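Local coordinates for inactive dihydroorotase-like domain (Chaetomium thermophilum, PDB 5NNL), which is an inactive dihydroorotase-like domain built on a TIM-type barrel and probably has no enzymatic role of its own, at residues G8-V20 against I213-L225. Residues are numbered along the deposited sequence; the frame is centred on the assembly and turned at random.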
loop_
_atom_site.group_PDB
_atom_site.type_symbol
_atom_site.label_atom_id
_atom_site.label_comp_id
_atom_site.label_asym_id
_atom_site.label_seq_id
_atom_site.Cartn_x
_atom_site.Cartn_y
_atom_site.Cartn_z
ATOM N N GLY A 8 -8.194 12.883 5.188
ATOM C CA GLY A 8 -7.686 11.593 5.608
ATOM C C GLY A 8 -6.994 10.899 4.455
ATOM O O GLY A 8 -7.513 10.892 3.335
ATOM N N LEU A 9 -5.820 10.329 4.701
ATOM C CA LEU A 9 -5.009 9.763 3.632
ATOM C C LEU A 9 -5.262 8.266 3.499
ATOM O O LEU A 9 -5.878 7.627 4.356
ATOM C CB LEU A 9 -3.521 10.046 3.874
ATOM C CG LEU A 9 -3.134 11.530 3.908
ATOM C CD1 LEU A 9 -1.650 11.687 4.227
ATOM C CD2 LEU A 9 -3.476 12.236 2.591
ATOM N N ILE A 10 -4.764 7.709 2.396
ATOM C CA ILE A 10 -5.082 6.351 1.981
ATOM C C ILE A 10 -3.788 5.614 1.680
ATOM O O ILE A 10 -2.961 6.095 0.896
ATOM C CB ILE A 10 -6.013 6.343 0.754
ATOM C CG1 ILE A 10 -7.321 7.065 1.089
ATOM C CG2 ILE A 10 -6.281 4.913 0.287
ATOM C CD1 ILE A 10 -8.280 7.215 -0.085
ATOM N N ASN A 11 -3.606 4.458 2.311
ATOM C CA ASN A 11 -2.511 3.544 2.004
ATOM C C ASN A 11 -3.114 2.287 1.391
ATOM O O ASN A 11 -3.791 1.517 2.081
ATOM C CB ASN A 11 -1.699 3.198 3.250
ATOM C CG ASN A 11 -0.641 2.143 2.975
ATOM O OD1 ASN A 11 -0.157 2.015 1.850
ATOM N ND2 ASN A 11 -0.289 1.374 3.994
ATOM N N ILE A 12 -2.873 2.077 0.093
ATOM C CA ILE A 12 -3.473 0.940 -0.600
ATOM C C ILE A 12 -2.731 -0.370 -0.387
ATOM O O ILE A 12 -3.088 -1.375 -1.013
ATOM C CB ILE A 12 -3.567 1.190 -2.117
ATOM C CG1 ILE A 12 -2.179 1.467 -2.699
ATOM C CG2 ILE A 12 -4.489 2.351 -2.391
ATOM C CD1 ILE A 12 -2.082 1.222 -4.180
ATOM N N ALA A 13 -1.710 -0.399 0.467
ATOM C CA ALA A 13 -0.965 -1.634 0.721
ATOM C C ALA A 13 -0.412 -1.543 2.143
ATOM O O ALA A 13 0.698 -1.056 2.362
ATOM C CB ALA A 13 0.145 -1.845 -0.300
ATOM N N ALA A 14 -1.209 -2.006 3.104
ATOM C CA ALA A 14 -0.794 -2.087 4.496
ATOM C C ALA A 14 -0.496 -3.544 4.821
ATOM O O ALA A 14 -1.389 -4.397 4.742
ATOM C CB ALA A 14 -1.871 -1.531 5.428
ATOM N N PHE A 15 0.748 -3.825 5.186
ATOM C CA PHE A 15 1.168 -5.190 5.457
ATOM C C PHE A 15 0.821 -5.574 6.890
ATOM O O PHE A 15 1.110 -4.826 7.831
ATOM C CB PHE A 15 2.668 -5.336 5.212
ATOM C CG PHE A 15 3.171 -6.745 5.340
ATOM C CD1 PHE A 15 2.826 -7.710 4.405
ATOM C CD2 PHE A 15 4.001 -7.102 6.388
ATOM C CE1 PHE A 15 3.296 -9.008 4.522
ATOM C CE2 PHE A 15 4.472 -8.392 6.510
ATOM C CZ PHE A 15 4.120 -9.347 5.575
ATOM N N VAL A 16 0.204 -6.741 7.053
ATOM C CA VAL A 16 -0.217 -7.225 8.365
ATOM C C VAL A 16 0.353 -8.625 8.562
ATOM O O VAL A 16 -0.215 -9.601 8.051
ATOM C CB VAL A 16 -1.748 -7.212 8.501
ATOM C CG1 VAL A 16 -2.172 -7.710 9.886
ATOM C CG2 VAL A 16 -2.288 -5.806 8.254
ATOM N N PRO A 17 1.471 -8.766 9.283
ATOM C CA PRO A 17 2.076 -10.100 9.455
ATOM C C PRO A 17 1.105 -11.181 9.907
ATOM O O PRO A 17 1.023 -12.234 9.264
ATOM C CB PRO A 17 3.170 -9.835 10.499
ATOM C CG PRO A 17 3.575 -8.430 10.259
ATOM C CD PRO A 17 2.329 -7.699 9.819
ATOM N N GLY A 18 0.374 -10.958 10.998
ATOM C CA GLY A 18 -0.536 -11.964 11.514
ATOM C C GLY A 18 -1.959 -11.781 11.033
ATOM O O GLY A 18 -2.913 -12.001 11.786
ATOM N N LEU A 19 -2.114 -11.386 9.767
ATOM C CA LEU A 19 -3.446 -11.152 9.218
ATOM C C LEU A 19 -4.327 -12.390 9.341
ATOM O O LEU A 19 -5.498 -12.293 9.730
ATOM C CB LEU A 19 -3.337 -10.724 7.754
ATOM C CG LEU A 19 -4.658 -10.476 7.024
ATOM C CD1 LEU A 19 -5.418 -9.323 7.662
ATOM C CD2 LEU A 19 -4.407 -10.209 5.551
ATOM N N VAL A 20 -3.788 -13.557 9.002
ATOM C CA VAL A 20 -4.551 -14.798 8.988
ATOM C C VAL A 20 -4.190 -15.684 10.180
ATOM O O VAL A 20 -4.481 -16.878 10.176
ATOM C CB VAL A 20 -4.373 -15.550 7.658
ATOM C CG1 VAL A 20 -5.077 -14.800 6.536
ATOM C CG2 VAL A 20 -2.893 -15.747 7.332
ATOM N N ILE A 213 3.475 7.676 -12.211
ATOM C CA ILE A 213 3.142 6.996 -10.966
ATOM C C ILE A 213 1.883 7.639 -10.398
ATOM O O ILE A 213 1.867 8.835 -10.092
ATOM C CB ILE A 213 4.312 7.067 -9.974
ATOM C CG1 ILE A 213 5.594 6.551 -10.641
ATOM C CG2 ILE A 213 4.000 6.258 -8.726
ATOM C CD1 ILE A 213 6.852 6.774 -9.838
ATOM N N ASP A 214 0.822 6.847 -10.272
ATOM C CA ASP A 214 -0.471 7.352 -9.830
ATOM C C ASP A 214 -0.605 7.385 -8.315
ATOM O O ASP A 214 -1.297 8.260 -7.785
ATOM C CB ASP A 214 -1.591 6.491 -10.425
ATOM C CG ASP A 214 -1.550 6.449 -11.941
ATOM O OD1 ASP A 214 -1.866 7.476 -12.582
ATOM O OD2 ASP A 214 -1.167 5.398 -12.497
ATOM N N VAL A 215 0.064 6.471 -7.607
ATOM C CA VAL A 215 -0.172 6.253 -6.186
ATOM C C VAL A 215 1.142 5.980 -5.468
ATOM O O VAL A 215 2.052 5.347 -6.009
ATOM C CB VAL A 215 -1.149 5.073 -5.966
ATOM C CG1 VAL A 215 -1.317 4.760 -4.478
ATOM C CG2 VAL A 215 -2.492 5.362 -6.608
ATOM N N PHE A 216 1.229 6.459 -4.229
ATOM C CA PHE A 216 2.254 6.027 -3.292
ATOM C C PHE A 216 1.642 5.027 -2.323
ATOM O O PHE A 216 0.518 5.217 -1.850
ATOM C CB PHE A 216 2.834 7.203 -2.500
ATOM C CG PHE A 216 3.761 8.090 -3.288
ATOM C CD1 PHE A 216 4.681 7.560 -4.177
ATOM C CD2 PHE A 216 3.721 9.461 -3.116
ATOM C CE1 PHE A 216 5.532 8.386 -4.884
ATOM C CE2 PHE A 216 4.569 10.287 -3.819
ATOM C CZ PHE A 216 5.473 9.755 -4.701
ATOM N N SER A 217 2.383 3.965 -2.028
ATOM C CA SER A 217 1.976 3.003 -1.019
ATOM C C SER A 217 3.109 2.828 -0.023
ATOM O O SER A 217 4.249 3.225 -0.267
ATOM C CB SER A 217 1.606 1.643 -1.631
ATOM O OG SER A 217 2.755 0.989 -2.140
ATOM N N ILE A 218 2.776 2.250 1.124
ATOM C CA ILE A 218 3.796 1.829 2.073
ATOM C C ILE A 218 4.316 0.443 1.725
ATOM O O ILE A 218 5.524 0.243 1.565
ATOM C CB ILE A 218 3.226 1.892 3.503
ATOM C CG1 ILE A 218 2.802 3.335 3.797
ATOM C CG2 ILE A 218 4.246 1.358 4.509
ATOM C CD1 ILE A 218 2.507 3.624 5.233
ATOM N N GLY A 219 3.409 -0.523 1.582
ATOM C CA GLY A 219 3.759 -1.820 1.047
ATOM C C GLY A 219 4.379 -2.739 2.081
ATOM O O GLY A 219 4.432 -2.451 3.281
ATOM N N SER A 220 4.851 -3.882 1.589
ATOM C CA SER A 220 5.586 -4.832 2.408
ATOM C C SER A 220 7.085 -4.579 2.373
ATOM O O SER A 220 7.833 -5.268 3.074
ATOM C CB SER A 220 5.292 -6.268 1.953
ATOM O OG SER A 220 5.698 -6.476 0.609
ATOM N N LEU A 221 7.533 -3.602 1.586
ATOM C CA LEU A 221 8.962 -3.321 1.494
ATOM C C LEU A 221 9.574 -2.944 2.834
ATOM O O LEU A 221 10.672 -3.442 3.139
ATOM C CB LEU A 221 9.205 -2.221 0.453
ATOM C CG LEU A 221 10.644 -1.716 0.315
ATOM C CD1 LEU A 221 11.612 -2.867 0.040
ATOM C CD2 LEU A 221 10.729 -0.675 -0.795
ATOM N N PRO A 222 8.964 -2.088 3.659
ATOM C CA PRO A 222 9.557 -1.827 4.980
ATOM C C PRO A 222 9.732 -3.089 5.797
ATOM O O PRO A 222 10.780 -3.282 6.426
ATOM C CB PRO A 222 8.555 -0.863 5.633
ATOM C CG PRO A 222 7.833 -0.231 4.491
ATOM C CD PRO A 222 7.746 -1.291 3.434
ATOM N N TYR A 223 8.724 -3.962 5.801
ATOM C CA TYR A 223 8.827 -5.205 6.556
ATOM C C TYR A 223 9.868 -6.134 5.944
ATOM O O TYR A 223 10.677 -6.728 6.666
ATOM C CB TYR A 223 7.468 -5.899 6.620
ATOM C CG TYR A 223 7.500 -7.156 7.459
ATOM C CD1 TYR A 223 7.235 -7.107 8.819
ATOM C CD2 TYR A 223 7.819 -8.388 6.896
ATOM C CE1 TYR A 223 7.274 -8.245 9.596
ATOM C CE2 TYR A 223 7.862 -9.536 7.667
ATOM C CZ TYR A 223 7.588 -9.454 9.017
ATOM O OH TYR A 223 7.625 -10.578 9.805
ATOM N N GLN A 224 9.858 -6.278 4.617
ATOM C CA GLN A 224 10.837 -7.140 3.962
ATOM C C GLN A 224 12.260 -6.686 4.264
ATOM O O GLN A 224 13.147 -7.513 4.505
ATOM C CB GLN A 224 10.588 -7.159 2.453
ATOM C CG GLN A 224 11.633 -7.921 1.661
ATOM C CD GLN A 224 11.240 -8.094 0.211
ATOM O OE1 GLN A 224 10.375 -7.384 -0.300
ATOM N NE2 GLN A 224 11.871 -9.048 -0.460
ATOM N N LEU A 225 12.495 -5.373 4.266
ATOM C CA LEU A 225 13.825 -4.847 4.558
ATOM C C LEU A 225 14.241 -5.162 5.990
ATOM O O LEU A 225 15.349 -5.652 6.234
ATOM C CB LEU A 225 13.848 -3.339 4.312
ATOM C CG LEU A 225 15.162 -2.596 4.565
ATOM C CD1 LEU A 225 16.183 -2.902 3.486
ATOM C CD2 LEU A 225 14.903 -1.098 4.653
HETATM O O HOH W 1 -1.922 4.651 -1.020
HETATM O O HOH W 2 2.798 -1.683 5.095
#
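Asn11 OD1 is gripped by two backbone N-H groups arriving from opposite faces of its amide plane: Ile218 N at 3.0 Å, with a nearly straight bond (174°), and Ala13 N, whose bond from two residues on closes an Asx turn. Neither donor lies in the plane of the amide. Asn11 CG stands anti to the backbone N (chi1 174°), which carries the amide across to the 213-225 segment, where Asn11 ND2 rests 3.6 Å from Ile218 CB. At the same residue that closes the turn, Ala13 O accepts Gly219 N at 2.9 Å, in the carbonyl plane, and also takes a weak bond from Asn11 ND2.

Two waters extend the seam. One donates to Ile10 O and Phe216 O and accepts from Ile12 N; the other links Phe15 N to Gly219 O. Beside the first, Ile12 CD1 and Val215 CG1 meet tip to tip, next to Asp178 of strand 175-180. At the far end, Phe15 CE2 lies over one face of the Tyr223 ring, 3.4 Å from Tyr223 CD2, with the planes inclined at 45°, while Pro17 CG approaches Tyr223 CE1.

Strands 3-11 and 215-217 are the first and eighth of the parallel run, as expected where a TIM-type barrel closes between its first and last strands. Here a side-chain amide, direct backbone bonds and bridging waters, rather than a regular strand pairing, satisfy the N-H groups of Ile12, Ala13, Phe15, Ile218 and Gly219 and the carbonyls of Ile10, Ala13, Phe216 and Gly219.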